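Guanine nucleotide exchange protein (Legionella pneumophila, PDB 1XSZ) probably acts as a guanine nucleotide exchange factor for the small GTPase Arf, with a capping domain lying over the active site of its Sec7 domain. Local coordinates at residues Q87-G92 with F139-L144; M143-L148 with F194-V199. All blocks are in the same frame, centred on the assembly; numbering follows the deposited sequence. Where two conformers were deposited one is given.

Interaction 1. Residues Q87-G92 with F139-L144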
loop_
_atom_site.group_PDB
_atom_site.type_symbol
_atom_site.label_atom_id
_atom_site.label_comp_id
_atom_site.label_asym_id
_atom_site.label_seq_id
_atom_site.Cartn_x
_atom_site.Cartn_y
_atom_site.Cartn_z
ATOM N N GLN A 87 7.580 -23.792 -9.758
ATOM C CA GLN A 87 8.423 -23.095 -8.788
ATOM C C GLN A 87 8.124 -23.496 -7.358
ATOM O O GLN A 87 7.000 -23.867 -7.029
ATOM C CB GLN A 87 8.217 -21.582 -8.879
ATOM C CG GLN A 87 8.589 -20.941 -10.192
ATOM C CD GLN A 87 8.428 -19.433 -10.128
ATOM O OE1 GLN A 87 9.407 -18.693 -10.045
ATOM N NE2 GLN A 87 7.186 -18.977 -10.140
ATOM N N SER A 88 9.143 -23.400 -6.510
ATOM C CA SER A 88 8.978 -23.684 -5.092
ATOM C C SER A 88 8.182 -22.504 -4.531
ATOM O O SER A 88 7.957 -21.505 -5.225
ATOM C CB SER A 88 10.336 -23.747 -4.399
ATOM O OG SER A 88 10.921 -22.456 -4.331
ATOM N N PHE A 89 7.762 -22.610 -3.276
ATOM C CA PHE A 89 6.999 -21.536 -2.649
ATOM C C PHE A 89 7.806 -20.240 -2.603
ATOM O O PHE A 89 7.311 -19.180 -2.988
ATOM C CB PHE A 89 6.599 -21.927 -1.225
ATOM C CG PHE A 89 5.853 -20.847 -0.493
ATOM C CD1 PHE A 89 4.494 -20.655 -0.711
ATOM C CD2 PHE A 89 6.518 -19.997 0.384
ATOM C CE1 PHE A 89 3.800 -19.632 -0.071
ATOM C CE2 PHE A 89 5.830 -18.966 1.030
ATOM C CZ PHE A 89 4.476 -18.785 0.803
ATOM N N VAL A 90 9.045 -20.330 -2.135
ATOM C CA VAL A 90 9.881 -19.144 -2.026
ATOM C C VAL A 90 10.186 -18.544 -3.387
ATOM O O VAL A 90 10.167 -17.328 -3.540
ATOM C CB VAL A 90 11.184 -19.451 -1.259
ATOM C CG1 VAL A 90 12.091 -18.226 -1.238
ATOM C CG2 VAL A 90 10.836 -19.852 0.175
ATOM N N GLU A 91 10.459 -19.380 -4.383
ATOM C CA GLU A 91 10.763 -18.847 -5.707
ATOM C C GLU A 91 9.531 -18.178 -6.309
ATOM O O GLU A 91 9.641 -17.143 -6.964
ATOM C CB GLU A 91 11.269 -19.951 -6.636
ATOM C CG GLU A 91 11.772 -19.442 -7.987
ATOM C CD GLU A 91 12.990 -18.532 -7.877
ATOM O OE1 GLU A 91 13.457 -18.039 -8.926
ATOM O OE2 GLU A 91 13.486 -18.309 -6.754
ATOM N N GLY A 92 8.360 -18.764 -6.087
ATOM C CA GLY A 92 7.141 -18.170 -6.606
ATOM C C GLY A 92 6.907 -16.811 -5.970
ATOM O O GLY A 92 6.579 -15.839 -6.654
ATOM N N PHE A 139 3.775 -14.041 4.574
ATOM C CA PHE A 139 4.233 -12.913 5.368
ATOM C C PHE A 139 5.322 -13.304 6.362
ATOM O O PHE A 139 6.181 -12.487 6.685
ATOM C CB PHE A 139 3.046 -12.119 5.982
ATOM C CG PHE A 139 2.414 -12.724 7.207
ATOM C CD1 PHE A 139 3.083 -12.735 8.425
ATOM C CD2 PHE A 139 1.091 -13.172 7.165
ATOM C CE1 PHE A 139 2.446 -13.171 9.591
ATOM C CE2 PHE A 139 0.445 -13.611 8.327
ATOM C CZ PHE A 139 1.127 -13.606 9.540
ATOM N N GLN A 140 5.336 -14.556 6.811
ATOM C CA GLN A 140 6.399 -14.996 7.707
ATOM C C GLN A 140 7.712 -15.006 6.908
ATOM O O GLN A 140 8.755 -14.608 7.418
ATOM C CB GLN A 140 6.107 -16.400 8.259
ATOM C CG GLN A 140 5.002 -16.464 9.306
ATOM C CD GLN A 140 5.395 -15.833 10.629
ATOM O OE1 GLN A 140 6.559 -15.854 11.018
ATOM N NE2 GLN A 140 4.415 -15.291 11.338
ATOM N N THR A 141 7.659 -15.443 5.649
ATOM C CA THR A 141 8.858 -15.476 4.815
ATOM C C THR A 141 9.350 -14.060 4.521
ATOM O O THR A 141 10.552 -13.811 4.493
ATOM C CB THR A 141 8.595 -16.239 3.500
ATOM O OG1 THR A 141 8.151 -17.567 3.814
ATOM C CG2 THR A 141 9.871 -16.335 2.671
ATOM N N ILE A 142 8.420 -13.132 4.311
ATOM C CA ILE A 142 8.801 -11.743 4.077
ATOM C C ILE A 142 9.488 -11.191 5.337
ATOM O O ILE A 142 10.508 -10.512 5.242
ATOM C CB ILE A 142 7.568 -10.901 3.685
ATOM C CG1 ILE A 142 7.135 -11.296 2.268
ATOM C CG2 ILE A 142 7.889 -9.404 3.752
ATOM C CD1 ILE A 142 5.783 -10.764 1.861
ATOM N N MET A 143 8.952 -11.494 6.518
ATOM C CA MET A 143 9.598 -11.026 7.742
ATOM C C MET A 143 10.962 -11.690 7.903
ATOM O O MET A 143 11.932 -11.050 8.319
ATOM C CB MET A 143 8.760 -11.345 8.989
ATOM C CG MET A 143 7.510 -10.501 9.160
ATOM S SD MET A 143 6.771 -10.644 10.813
ATOM C CE MET A 143 6.217 -12.330 10.796
ATOM N N LEU A 144 11.034 -12.981 7.594
ATOM C CA LEU A 144 12.284 -13.716 7.725
ATOM C C LEU A 144 13.363 -13.146 6.799
ATOM O O LEU A 144 14.543 -13.120 7.151
ATOM C CB LEU A 144 12.046 -15.205 7.434
ATOM C CG LEU A 144 13.234 -16.143 7.634
ATOM C CD1 LEU A 144 13.742 -16.046 9.069
ATOM C CD2 LEU A 144 12.796 -17.568 7.329
#
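V90 and T141 are the closest backbone points of the two segments, with V90 CA and T141 CA 7.8 Å apart. Residues 89-92 form the first turn of helix 89-98, whereas 139-144 lie inside helix 131-149, so the start of one helix meets the flank of another. S88 is the N-cap of helix 89-98: its OG accepts from E91 N at 3.1 Å with an N-H...O angle of 163°, and its carbonyl O receives G92 N at 2.9 Å. The same hydroxyl is also hydrogen-bonded to E188, which ties the helix start to helix 179-191.

Across the gap there is no hydrogen bond, and T141 is approached by two neighbouring side chains. F89 extends its ring with CG anti to the backbone N (chi1 178°), which carries CE2 to 3.9 Å from T141 OG1. That oxygen lies at the ring edge, near the ring plane, and the two side chains run past one another in opposite senses. The methyl branch makes a looser contact, with T141 CG2 4.4 Å from V90 CG2. The hydroxyl of T141 gives its hydrogen bond to L137 O, one turn back in its own helix, so the buried polar atom is satisfied.

This is modest, hydrogen-bond-free side-chain packing between two helices of the all-helical Sec7 domain, burying 91 Å² in all. Y120 of helix 106-123 meets the F89 ring edge-to-face, L137 and A138 touch it from helix 131-149, and L185 of helix 179-191 packs against both V90 and T141.

Interaction 2. Residues M143-L148 with F194-V199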
loop_
_atom_site.group_PDB
_atom_site.type_symbol
_atom_site.label_atom_id
_atom_site.label_comp_id
_atom_site.label_asym_id
_atom_site.label_seq_id
_atom_site.Cartn_x
_atom_site.Cartn_y
_atom_site.Cartn_z
ATOM N N MET A 143 8.952 -11.494 6.518
ATOM C CA MET A 143 9.598 -11.026 7.742
ATOM C C MET A 143 10.962 -11.690 7.903
ATOM O O MET A 143 11.932 -11.050 8.319
ATOM C CB MET A 143 8.760 -11.345 8.989
ATOM C CG MET A 143 7.510 -10.501 9.160
ATOM S SD MET A 143 6.771 -10.644 10.813
ATOM C CE MET A 143 6.217 -12.330 10.796
ATOM N N LEU A 144 11.034 -12.981 7.594
ATOM C CA LEU A 144 12.284 -13.716 7.725
ATOM C C LEU A 144 13.363 -13.146 6.799
ATOM O O LEU A 144 14.543 -13.120 7.151
ATOM C CB LEU A 144 12.046 -15.205 7.434
ATOM C CG LEU A 144 13.234 -16.143 7.634
ATOM C CD1 LEU A 144 13.742 -16.046 9.069
ATOM C CD2 LEU A 144 12.796 -17.568 7.329
ATOM N N ASN A 145 12.957 -12.696 5.615
ATOM C CA ASN A 145 13.904 -12.098 4.675
ATOM C C ASN A 145 14.589 -10.887 5.333
ATOM O O ASN A 145 15.804 -10.735 5.252
ATOM C CB ASN A 145 13.164 -11.693 3.396
ATOM C CG ASN A 145 14.055 -10.990 2.397
ATOM O OD1 ASN A 145 13.931 -9.774 2.180
ATOM N ND2 ASN A 145 14.957 -11.737 1.780
ATOM N N THR A 146 13.810 -10.032 5.990
ATOM C CA THR A 146 14.395 -8.875 6.665
ATOM C C THR A 146 15.238 -9.334 7.853
ATOM O O THR A 146 16.351 -8.857 8.069
ATOM C CB THR A 146 13.305 -7.927 7.185
ATOM O OG1 THR A 146 12.670 -7.281 6.081
ATOM C CG2 THR A 146 13.906 -6.870 8.116
ATOM N N ASP A 147 14.701 -10.276 8.615
ATOM C CA ASP A 147 15.398 -10.779 9.786
ATOM C C ASP A 147 16.783 -11.332 9.457
ATOM O O ASP A 147 17.759 -11.045 10.156
ATOM C CB ASP A 147 14.533 -11.849 10.456
ATOM C CG ASP A 147 15.035 -12.236 11.822
ATOM O OD1 ASP A 147 15.741 -13.254 11.937
ATOM O OD2 ASP A 147 14.715 -11.507 12.786
ATOM N N LEU A 148 16.877 -12.103 8.377
ATOM C CA LEU A 148 18.139 -12.715 7.993
ATOM C C LEU A 148 19.103 -11.827 7.228
ATOM O O LEU A 148 20.319 -12.001 7.326
ATOM C CB LEU A 148 17.869 -13.979 7.164
ATOM C CG LEU A 148 17.065 -15.079 7.862
ATOM C CD1 LEU A 148 16.968 -16.308 6.956
ATOM C CD2 LEU A 148 17.741 -15.440 9.184
ATOM N N PHE A 194 15.016 -11.707 -1.213
ATOM C CA PHE A 194 13.998 -11.263 -2.155
ATOM C C PHE A 194 14.491 -9.994 -2.838
ATOM O O PHE A 194 15.316 -9.267 -2.287
ATOM C CB PHE A 194 12.690 -10.894 -1.442
ATOM C CG PHE A 194 11.861 -12.069 -1.008
ATOM C CD1 PHE A 194 11.665 -13.160 -1.851
ATOM C CD2 PHE A 194 11.221 -12.055 0.226
ATOM C CE1 PHE A 194 10.843 -14.217 -1.468
ATOM C CE2 PHE A 194 10.397 -13.106 0.615
ATOM C CZ PHE A 194 10.206 -14.191 -0.234
ATOM N N GLU A 195 13.990 -9.744 -4.042
ATOM C CA GLU A 195 14.314 -8.512 -4.751
ATOM C C GLU A 195 13.083 -7.647 -4.490
ATOM O O GLU A 195 11.983 -7.963 -4.943
ATOM C CB GLU A 195 14.475 -8.745 -6.255
ATOM C CG GLU A 195 14.775 -7.454 -7.013
ATOM C CD GLU A 195 14.912 -7.650 -8.510
ATOM O OE1 GLU A 195 15.698 -8.524 -8.926
ATOM O OE2 GLU A 195 14.238 -6.921 -9.271
ATOM N N LEU A 196 13.265 -6.567 -3.740
ATOM C CA LEU A 196 12.154 -5.688 -3.393
ATOM C C LEU A 196 12.398 -4.275 -3.890
ATOM O O LEU A 196 13.345 -3.610 -3.463
ATOM C CB LEU A 196 11.961 -5.674 -1.875
ATOM C CG LEU A 196 11.753 -7.038 -1.214
ATOM C CD1 LEU A 196 11.780 -6.873 0.303
ATOM C CD2 LEU A 196 10.439 -7.646 -1.679
ATOM N N ASN A 197 11.542 -3.825 -4.797
ATOM C CA ASN A 197 11.657 -2.489 -5.365
ATOM C C ASN A 197 10.399 -1.702 -5.013
ATOM O O ASN A 197 9.341 -1.912 -5.601
ATOM C CB ASN A 197 11.815 -2.595 -6.886
ATOM C CG ASN A 197 13.004 -3.456 -7.293
ATOM O OD1 ASN A 197 12.880 -4.354 -8.129
ATOM N ND2 ASN A 197 14.159 -3.183 -6.706
ATOM N N PHE A 198 10.517 -0.803 -4.043
ATOM C CA PHE A 198 9.383 0.008 -3.612
ATOM C C PHE A 198 9.332 1.358 -4.303
ATOM O O PHE A 198 10.356 1.880 -4.749
ATOM C CB PHE A 198 9.441 0.256 -2.101
ATOM C CG PHE A 198 9.242 -0.977 -1.273
ATOM C CD1 PHE A 198 10.332 -1.736 -0.849
ATOM C CD2 PHE A 198 7.961 -1.399 -0.938
ATOM C CE1 PHE A 198 10.141 -2.896 -0.107
ATOM C CE2 PHE A 198 7.760 -2.559 -0.196
ATOM C CZ PHE A 198 8.854 -3.310 0.221
ATOM N N VAL A 199 8.130 1.919 -4.391
ATOM C CA VAL A 199 7.955 3.245 -4.974
ATOM C C VAL A 199 8.658 4.215 -4.021
ATOM O O VAL A 199 8.738 3.957 -2.824
ATOM C CB VAL A 199 6.456 3.632 -5.067
ATOM C CG1 VAL A 199 5.722 2.664 -5.974
ATOM C CG2 VAL A 199 5.821 3.632 -3.678
#
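N145, on helix 131-149 of the Sec7 domain, rests its side chain against the F194 ring, near the beginning of the irregular chain that runs from helix 179-191 to strand 204-208. The ring atom F194 CD2 is 3.7 Å from N145 CG, and the amide and ring planes are 43° apart, so the two groups meet obliquely. With its CG anti to the backbone N (chi1 177°), the asparagine extends from the helix toward the loop. One terminal atom of the amide, modelled as ND2, is 3.0 Å from F194 N, but the amide has probably been built turned over, so the identity of that atom is doubtful. L196 adds a smaller van der Waals contact, its CD1 methyl lying near the polar end of the N145 amide.

Further out, P193 and I189 touch N145, while L93 and R94 of helix 89-98 pack on F194, so the ring is held between two helices. Beyond it, N197 and V199 make backbone hydrogen bonds to L102, and F198 meets the ring of F290 with planes at about 60°. The aliphatic base of the asparagine contributes too: N145 CB lies 3.7 Å from F194 CD2.

Overall arrangement
Interactions 1 and 2 lie on the same side of the chain's centre, their own centres about 10 Å apart, and both draw on helix 131-149, sharing M143 and L144. F194 joins them directly: its CZ packs 3.6 Å from T141 CG2, and its CE1 lies 3.8 Å from V90 O. The ring of interaction 2 therefore fills in beside the helix pair of interaction 1. Past that ring, the same segment runs on to the loop between helices 89-98 and 106-123. In Sec7 domains this loop carries the catalytic glutamic finger, so the chain leaving interaction 2 passes beside it, but the geometry places neither contact within the exchange site itself.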